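DyP2 (Amycolatopsis sp. ATCC 39116, PDB 4G2C) is a haem-containing peroxidase of the dye-decolourising family that probably oxidises dyes and perhaps lignin-related compounds. Local coordinates at residues V255-F267 / Y481-L493. Residues are numbered along the deposited sequence; the frame is centred on the assembly and turned at random.
Sequences VPDPAAPDPTVHF and YFFMPSLAFLRSL
Asp257 and Ser486 carry a buried polar contact in which the loop linking antiparallel strands 255-256 and 267-278 is fastened to the start of the C-terminal helix 487-491, just past strand 474-484. Ser486 caps the helix, and Asp257, from the loop, holds the capping residue in place. Ser486, the N-cap residue, accepts from Phe489 N through OG (3.2 Å), and its hydroxyl donates to Asp257 OD2 at 2.7 Å, on the anti side of the carboxylate. Ser486 N reaches the same oxygen at 2.8 Å, from above the carboxylate plane, so two donors of one residue grip a single acceptor. With CG anti to the backbone N (chi1 -173°), Asp257 extends its carboxylate across to the cap, and OD1 comes to the edge of the Phe483 ring, 3.7 Å from CE2. Farther along, the methyl of Ala488 sits over the centre of the His266 imidazole, a CH-pi contact 3.5 Å from the centroid, while Val265 CG2 lies toward the rim of the opposite face. Ala259 CB touches Phe489 CE1 (3.5 Å), and a water bridges Phe267 O and, weakly, Pro485 O. Were Asp257 an alanine, Ser486 N and OG would probably lose their shared acceptor, and the capping hydroxyl would be freer to turn. The carboxylate, lying near the helix N-terminus, is probably stabilised in its charged form by the helix dipole and both donors.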
ATOM      1  N   VAL A 255       3.004   3.309 -16.722  1.00 23.82           N
ATOM      2  CA  VAL A 255       2.579   2.548 -17.888  1.00 26.12           C
ATOM      3  C   VAL A 255       2.100   3.565 -18.928  1.00 26.81           C
ATOM      4  O   VAL A 255       1.376   4.503 -18.590  1.00 25.36           O
ATOM      5  CB  VAL A 255       1.374   1.635 -17.530  1.00 24.38           C
ATOM      6  CG1 VAL A 255       0.975   0.790 -18.697  1.00 21.92           C
ATOM      7  CG2 VAL A 255       1.688   0.752 -16.301  1.00 25.72           C
ATOM      8  N   PRO A 256       2.514   3.396 -20.192  1.00 24.27           N
ATOM      9  CA  PRO A 256       1.979   4.255 -21.252  1.00 24.62           C
ATOM     10  C   PRO A 256       0.460   4.163 -21.244  1.00 26.22           C
ATOM     11  O   PRO A 256      -0.076   3.070 -21.099  1.00 27.41           O
ATOM     12  CB  PRO A 256       2.549   3.636 -22.533  1.00 31.26           C
ATOM     13  CG  PRO A 256       3.815   2.886 -22.071  1.00 29.39           C
ATOM     14  CD  PRO A 256       3.535   2.443 -20.674  1.00 23.78           C
ATOM     15  N   ASP A 257      -0.219   5.301 -21.367  1.00 25.75           N
ATOM     16  CA  ASP A 257      -1.675   5.338 -21.379  1.00 26.40           C
ATOM     17  C   ASP A 257      -2.191   5.032 -22.790  1.00 29.21           C
ATOM     18  O   ASP A 257      -2.146   5.882 -23.674  1.00 28.16           O
ATOM     19  CB  ASP A 257      -2.150   6.713 -20.920  1.00 27.32           C
ATOM     20  CG  ASP A 257      -3.645   6.780 -20.744  1.00 26.40           C
ATOM     21  OD1 ASP A 257      -4.315   5.763 -21.030  1.00 25.67           O
ATOM     22  OD2 ASP A 257      -4.145   7.850 -20.330  1.00 23.62           O
ATOM     23  N   PRO A 258      -2.681   3.804 -23.013  1.00 30.95           N
ATOM     24  CA  PRO A 258      -2.886   3.356 -24.403  1.00 30.59           C
ATOM     25  C   PRO A 258      -3.912   4.159 -25.215  1.00 29.92           C
ATOM     26  O   PRO A 258      -3.737   4.314 -26.429  1.00 32.37           O
ATOM     27  CB  PRO A 258      -3.304   1.880 -24.254  1.00 33.81           C
ATOM     28  CG  PRO A 258      -3.733   1.723 -22.833  1.00 31.27           C
ATOM     29  CD  PRO A 258      -2.998   2.763 -22.021  1.00 30.28           C
ATOM     30  N   ALA A 259      -4.954   4.660 -24.563  1.00 29.39           N
ATOM     31  CA  ALA A 259      -5.992   5.426 -25.249  1.00 29.35           C
ATOM     32  C   ALA A 259      -5.706   6.930 -25.288  1.00 27.55           C
ATOM     33  O   ALA A 259      -6.542   7.700 -25.728  1.00 29.04           O
ATOM     34  CB  ALA A 259      -7.346   5.171 -24.597  1.00 25.09           C
ATOM     35  N   ALA A 260      -4.543   7.344 -24.803  1.00 25.93           N
ATOM     36  CA  ALA A 260      -4.202   8.760 -24.750  1.00 26.90           C
ATOM     37  C   ALA A 260      -3.779   9.297 -26.115  1.00 27.87           C
ATOM     38  O   ALA A 260      -3.442   8.532 -27.014  1.00 27.52           O
ATOM     39  CB  ALA A 260      -3.097   8.989 -23.744  1.00 26.93           C
ATOM     40  N   PRO A 261      -3.774  10.627 -26.270  1.00 29.57           N
ATOM     41  CA  PRO A 261      -3.401  11.175 -27.578  1.00 33.48           C
ATOM     42  C   PRO A 261      -1.965  10.817 -27.965  1.00 34.22           C
ATOM     43  O   PRO A 261      -1.679  10.663 -29.152  1.00 38.53           O
ATOM     44  CB  PRO A 261      -3.557  12.689 -27.378  1.00 34.56           C
ATOM     45  CG  PRO A 261      -4.479  12.829 -26.196  1.00 35.28           C
ATOM     46  CD  PRO A 261      -4.119  11.687 -25.306  1.00 29.96           C
ATOM     47  N   ASP A 262      -1.083  10.665 -26.977  1.00 37.23           N
ATOM     48  CA  ASP A 262       0.308  10.307 -27.239  1.00 26.57           C
ATOM     49  C   ASP A 262       0.905   9.495 -26.091  1.00 32.41           C
ATOM     50  O   ASP A 262       1.432  10.054 -25.113  1.00 31.81           O
ATOM     51  CB  ASP A 262       1.143  11.562 -27.487  1.00 31.99           C
ATOM     52  CG  ASP A 262       2.543  11.239 -27.979  1.00 34.96           C
ATOM     53  OD1 ASP A 262       2.930  10.050 -27.957  1.00 35.43           O
ATOM     54  OD2 ASP A 262       3.268  12.178 -28.368  1.00 41.45           O
ATOM     55  N   PRO A 263       0.820   8.165 -26.204  1.00 28.43           N
ATOM     56  CA  PRO A 263       1.341   7.254 -25.182  1.00 32.49           C
ATOM     57  C   PRO A 263       2.843   7.387 -24.975  1.00 34.27           C
ATOM     58  O   PRO A 263       3.353   6.817 -24.019  1.00 34.98           O
ATOM     59  CB  PRO A 263       0.994   5.868 -25.737  1.00 31.89           C
ATOM     60  CG  PRO A 263      -0.212   6.118 -26.602  1.00 29.65           C
ATOM     61  CD  PRO A 263       0.041   7.455 -27.232  1.00 28.42           C
ATOM     62  N   THR A 264       3.541   8.133 -25.824  1.00 30.63           N
ATOM     63  CA  THR A 264       4.973   8.306 -25.604  1.00 34.89           C
ATOM     64  C   THR A 264       5.251   9.331 -24.504  1.00 35.39           C
ATOM     65  O   THR A 264       6.377   9.430 -24.019  1.00 38.26           O
ATOM     66  CB  THR A 264       5.727   8.688 -26.903  1.00 37.81           C
ATOM     67  OG1 THR A 264       5.302   9.982 -27.357  1.00 38.75           O
ATOM     68  CG2 THR A 264       5.445   7.666 -27.984  1.00 36.47           C
ATOM     69  N   VAL A 265       4.223  10.082 -24.107  1.00 31.58           N
ATOM     70  CA  VAL A 265       4.376  11.095 -23.060  1.00 31.99           C
ATOM     71  C   VAL A 265       3.204  11.103 -22.082  1.00 30.64           C
ATOM     72  O   VAL A 265       3.234  11.783 -21.045  1.00 30.90           O
ATOM     73  CB  VAL A 265       4.537  12.522 -23.648  1.00 37.04           C
ATOM     74  CG1 VAL A 265       5.721  12.577 -24.610  1.00 38.72           C
ATOM     75  CG2 VAL A 265       3.248  12.984 -24.331  1.00 29.51           C
ATOM     76  N   HIS A 266       2.169  10.352 -22.420  1.00 32.39           N
ATOM     77  CA  HIS A 266       0.981  10.276 -21.596  1.00 30.96           C
ATOM     78  C   HIS A 266       0.939   8.949 -20.852  1.00 29.94           C
ATOM     79  O   HIS A 266       0.787   7.888 -21.461  1.00 29.01           O
ATOM     80  CB  HIS A 266      -0.241  10.474 -22.472  1.00 25.53           C
ATOM     81  CG  HIS A 266      -0.297  11.833 -23.091  1.00 32.29           C
ATOM     82  ND1 HIS A 266      -0.976  12.095 -24.262  1.00 32.34           N
ATOM     83  CD2 HIS A 266       0.249  13.011 -22.701  1.00 28.31           C
ATOM     84  CE1 HIS A 266      -0.845  13.375 -24.565  1.00 33.53           C
ATOM     85  NE2 HIS A 266      -0.108  13.953 -23.632  1.00 31.30           N
ATOM     86  N   PHE A 267       1.079   9.023 -19.530  1.00 29.20           N
ATOM     87  CA  PHE A 267       1.278   7.829 -18.709  1.00 27.42           C
ATOM     88  C   PHE A 267       0.244   7.634 -17.608  1.00 25.85           C
ATOM     89  O   PHE A 267      -0.299   8.595 -17.064  1.00 22.08           O
ATOM     90  CB  PHE A 267       2.680   7.841 -18.088  1.00 23.26           C
ATOM     91  CG  PHE A 267       3.773   7.528 -19.067  1.00 27.98           C
ATOM     92  CD1 PHE A 267       4.248   8.509 -19.932  1.00 27.23           C
ATOM     93  CD2 PHE A 267       4.320   6.250 -19.129  1.00 26.87           C
ATOM     94  CE1 PHE A 267       5.259   8.228 -20.841  1.00 31.47           C
ATOM     95  CE2 PHE A 267       5.325   5.952 -20.037  1.00 28.74           C
ATOM     96  CZ  PHE A 267       5.800   6.945 -20.897  1.00 31.19           C
ATOM     97  N   TYR A 481      -9.645  -3.782  -9.263  1.00 20.75           N
ATOM     98  CA  TYR A 481      -8.477  -3.240  -9.962  1.00 21.65           C
ATOM     99  C   TYR A 481      -8.872  -2.126 -10.920  1.00 24.81           C
ATOM    100  O   TYR A 481      -9.879  -2.230 -11.618  1.00 23.48           O
ATOM    101  CB  TYR A 481      -7.753  -4.317 -10.772  1.00 20.17           C
ATOM    102  CG  TYR A 481      -7.188  -5.464  -9.988  1.00 19.75           C
ATOM    103  CD1 TYR A 481      -6.531  -5.255  -8.782  1.00 18.51           C
ATOM    104  CD2 TYR A 481      -7.315  -6.773 -10.458  1.00 19.34           C
ATOM    105  CE1 TYR A 481      -5.995  -6.322  -8.064  1.00 24.26           C
ATOM    106  CE2 TYR A 481      -6.791  -7.845  -9.753  1.00 19.71           C
ATOM    107  CZ  TYR A 481      -6.131  -7.619  -8.551  1.00 22.56           C
ATOM    108  OH  TYR A 481      -5.602  -8.682  -7.840  1.00 18.99           O
ATOM    109  N   PHE A 482      -8.046  -1.083 -10.969  1.00 25.06           N
ATOM    110  CA  PHE A 482      -8.310   0.102 -11.783  1.00 21.62           C
ATOM    111  C   PHE A 482      -7.041   0.556 -12.538  1.00 22.61           C
ATOM    112  O   PHE A 482      -5.955   0.029 -12.344  1.00 24.70           O
ATOM    113  CB  PHE A 482      -8.749   1.268 -10.895  1.00 23.66           C
ATOM    114  CG  PHE A 482      -9.990   1.005 -10.056  1.00 24.66           C
ATOM    115  CD1 PHE A 482      -9.905   0.328  -8.845  1.00 24.05           C
ATOM    116  CD2 PHE A 482     -11.223   1.504 -10.446  1.00 22.82           C
ATOM    117  CE1 PHE A 482     -11.031   0.120  -8.061  1.00 24.95           C
ATOM    118  CE2 PHE A 482     -12.346   1.300  -9.669  1.00 22.77           C
ATOM    119  CZ  PHE A 482     -12.255   0.610  -8.477  1.00 22.32           C
ATOM    120  N   PHE A 483      -7.187   1.570 -13.372  1.00 24.48           N
ATOM    121  CA  PHE A 483      -6.058   2.209 -14.001  1.00 21.67           C
ATOM    122  C   PHE A 483      -6.267   3.707 -13.808  1.00 23.43           C
ATOM    123  O   PHE A 483      -7.339   4.223 -14.132  1.00 25.59           O
ATOM    124  CB  PHE A 483      -6.039   1.846 -15.491  1.00 21.88           C
ATOM    125  CG  PHE A 483      -4.843   2.362 -16.238  1.00 23.63           C
ATOM    126  CD1 PHE A 483      -3.596   1.776 -16.070  1.00 22.77           C
ATOM    127  CD2 PHE A 483      -4.969   3.410 -17.130  1.00 20.75           C
ATOM    128  CE1 PHE A 483      -2.482   2.248 -16.770  1.00 22.60           C
ATOM    129  CE2 PHE A 483      -3.867   3.881 -17.841  1.00 24.27           C
ATOM    130  CZ  PHE A 483      -2.620   3.299 -17.659  1.00 23.75           C
ATOM    131  N   MET A 484      -5.282   4.413 -13.257  1.00 18.93           N
ATOM    132  CA  MET A 484      -5.342   5.870 -13.301  1.00 23.41           C
ATOM    133  C   MET A 484      -4.730   6.329 -14.620  1.00 22.07           C
ATOM    134  O   MET A 484      -3.529   6.218 -14.829  1.00 24.26           O
ATOM    135  CB  MET A 484      -4.625   6.555 -12.129  1.00 20.42           C
ATOM    136  CG  MET A 484      -4.626   5.829 -10.799  1.00 31.34           C
ATOM    137  SD  MET A 484      -6.189   5.383 -10.011  1.00 26.82           S
ATOM    138  CE  MET A 484      -6.616   3.916 -10.925  1.00 30.32           C
ATOM    139  N   PRO A 485      -5.568   6.824 -15.530  1.00 26.40           N
ATOM    140  CA  PRO A 485      -5.087   7.275 -16.838  1.00 24.27           C
ATOM    141  C   PRO A 485      -4.476   8.659 -16.771  1.00 23.82           C
ATOM    142  O   PRO A 485      -4.558   9.341 -15.749  1.00 26.15           O
ATOM    143  CB  PRO A 485      -6.363   7.308 -17.681  1.00 26.27           C
ATOM    144  CG  PRO A 485      -7.445   7.540 -16.692  1.00 27.06           C
ATOM    145  CD  PRO A 485      -7.039   6.841 -15.440  1.00 27.30           C
ATOM    146  N   SER A 486      -3.844   9.061 -17.866  1.00 25.51           N
ATOM    147  CA  SER A 486      -3.215  10.363 -17.949  1.00 24.13           C
ATOM    148  C   SER A 486      -4.273  11.455 -17.987  1.00 26.63           C
ATOM    149  O   SER A 486      -5.419  11.217 -18.401  1.00 25.59           O
ATOM    150  CB  SER A 486      -2.351  10.437 -19.203  1.00 24.16           C
ATOM    151  OG  SER A 486      -3.174  10.370 -20.355  1.00 29.65           O
ATOM    152  N   LEU A 487      -3.885  12.662 -17.573  1.00 27.14           N
ATOM    153  CA  LEU A 487      -4.786  13.813 -17.638  1.00 27.29           C
ATOM    154  C   LEU A 487      -5.232  14.138 -19.064  1.00 28.54           C
ATOM    155  O   LEU A 487      -6.386  14.480 -19.282  1.00 28.42           O
ATOM    156  CB  LEU A 487      -4.162  15.048 -16.982  1.00 28.00           C
ATOM    157  CG  LEU A 487      -3.842  14.928 -15.488  1.00 28.75           C
ATOM    158  CD1 LEU A 487      -3.266  16.240 -14.934  1.00 26.63           C
ATOM    159  CD2 LEU A 487      -5.051  14.468 -14.690  1.00 27.22           C
ATOM    160  N   ALA A 488      -4.314  14.032 -20.024  1.00 28.14           N
ATOM    161  CA  ALA A 488      -4.631  14.278 -21.426  1.00 30.65           C
ATOM    162  C   ALA A 488      -5.705  13.312 -21.937  1.00 30.53           C
ATOM    163  O   ALA A 488      -6.554  13.688 -22.741  1.00 31.83           O
ATOM    164  CB  ALA A 488      -3.365  14.202 -22.294  1.00 26.74           C
ATOM    165  N   PHE A 489      -5.676  12.069 -21.464  1.00 28.93           N
ATOM    166  CA  PHE A 489      -6.737  11.140 -21.833  1.00 30.53           C
ATOM    167  C   PHE A 489      -8.085  11.637 -21.331  1.00 28.76           C
ATOM    168  O   PHE A 489      -9.070  11.655 -22.072  1.00 30.96           O
ATOM    169  CB  PHE A 489      -6.490   9.740 -21.274  1.00 27.12           C
ATOM    170  CG  PHE A 489      -7.704   8.859 -21.342  1.00 32.61           C
ATOM    171  CD1 PHE A 489      -8.055   8.224 -22.534  1.00 33.14           C
ATOM    172  CD2 PHE A 489      -8.520   8.693 -20.230  1.00 28.97           C
ATOM    173  CE1 PHE A 489      -9.183   7.425 -22.600  1.00 30.65           C
ATOM    174  CE2 PHE A 489      -9.646   7.895 -20.290  1.00 27.24           C
ATOM    175  CZ  PHE A 489      -9.981   7.266 -21.474  1.00 30.37           C
ATOM    176  N   LEU A 490      -8.125  12.023 -20.061  1.00 27.54           N
ATOM    177  CA  LEU A 490      -9.369  12.451 -19.436  1.00 32.27           C
ATOM    178  C   LEU A 490      -9.951  13.698 -20.126  1.00 33.97           C
ATOM    179  O   LEU A 490     -11.160  13.792 -20.329  1.00 32.08           O
ATOM    180  CB  LEU A 490      -9.166  12.689 -17.941  1.00 26.47           C
ATOM    181  CG  LEU A 490      -8.747  11.477 -17.101  1.00 27.54           C
ATOM    182  CD1 LEU A 490      -8.530  11.870 -15.651  1.00 26.08           C
ATOM    183  CD2 LEU A 490      -9.746  10.315 -17.201  1.00 30.92           C
ATOM    184  N   ARG A 491      -9.084  14.639 -20.494  1.00 33.74           N
ATOM    185  CA  ARG A 491      -9.512  15.839 -21.212  1.00 36.57           C
ATOM    186  C   ARG A 491     -10.022  15.493 -22.620  1.00 37.65           C
ATOM    187  O   ARG A 491     -10.924  16.152 -23.139  1.00 37.75           O
ATOM    188  CB  ARG A 491      -8.379  16.871 -21.314  1.00 33.37           C
ATOM    189  CG  ARG A 491      -7.856  17.443 -19.986  1.00 39.28           C
ATOM    190  CD  ARG A 491      -7.011  18.719 -20.217  1.00 34.25           C
ATOM    191  NE  ARG A 491      -5.918  18.499 -21.169  1.00 36.44           N
ATOM    192  CZ  ARG A 491      -4.753  17.938 -20.845  1.00 33.55           C
ATOM    193  NH1 ARG A 491      -4.550  17.546 -19.598  1.00 33.86           N
ATOM    194  NH2 ARG A 491      -3.799  17.761 -21.759  1.00 28.00           N
ATOM    195  N   SER A 492      -9.447  14.456 -23.225  1.00 35.60           N
ATOM    196  CA  SER A 492      -9.769  14.085 -24.608  1.00 36.25           C
ATOM    197  C   SER A 492     -11.129  13.402 -24.780  1.00 35.36           C
ATOM    198  O   SER A 492     -11.559  13.135 -25.902  1.00 35.10           O
ATOM    199  CB  SER A 492      -8.677  13.173 -25.178  1.00 37.84           C
ATOM    200  OG  SER A 492      -8.829  11.835 -24.705  1.00 40.66           O
ATOM    201  N   LEU A 493     -11.800  13.115 -23.673  1.00 38.08           N
ATOM    202  CA  LEU A 493     -13.054  12.378 -23.715  1.00 39.38           C
ATOM    203  C   LEU A 493     -14.246  13.234 -24.158  1.00 45.28           C
ATOM    204  O   LEU A 493     -14.317  14.447 -23.916  1.00 44.33           O
ATOM    205  CB  LEU A 493     -13.331  11.725 -22.356  1.00 35.17           C
ATOM    206  CG  LEU A 493     -12.495  10.476 -22.084  1.00 33.77           C
ATOM    207  CD1 LEU A 493     -12.776   9.894 -20.708  1.00 30.12           C
ATOM    208  CD2 LEU A 493     -12.716   9.428 -23.180  1.00 32.18           C
ATOM    209  OXT LEU A 493     -15.177  12.709 -24.774  1.00 43.93           O
TER
HETATM  210  O   HOH W   1      -1.815   9.373 -14.828  1.00 22.63           O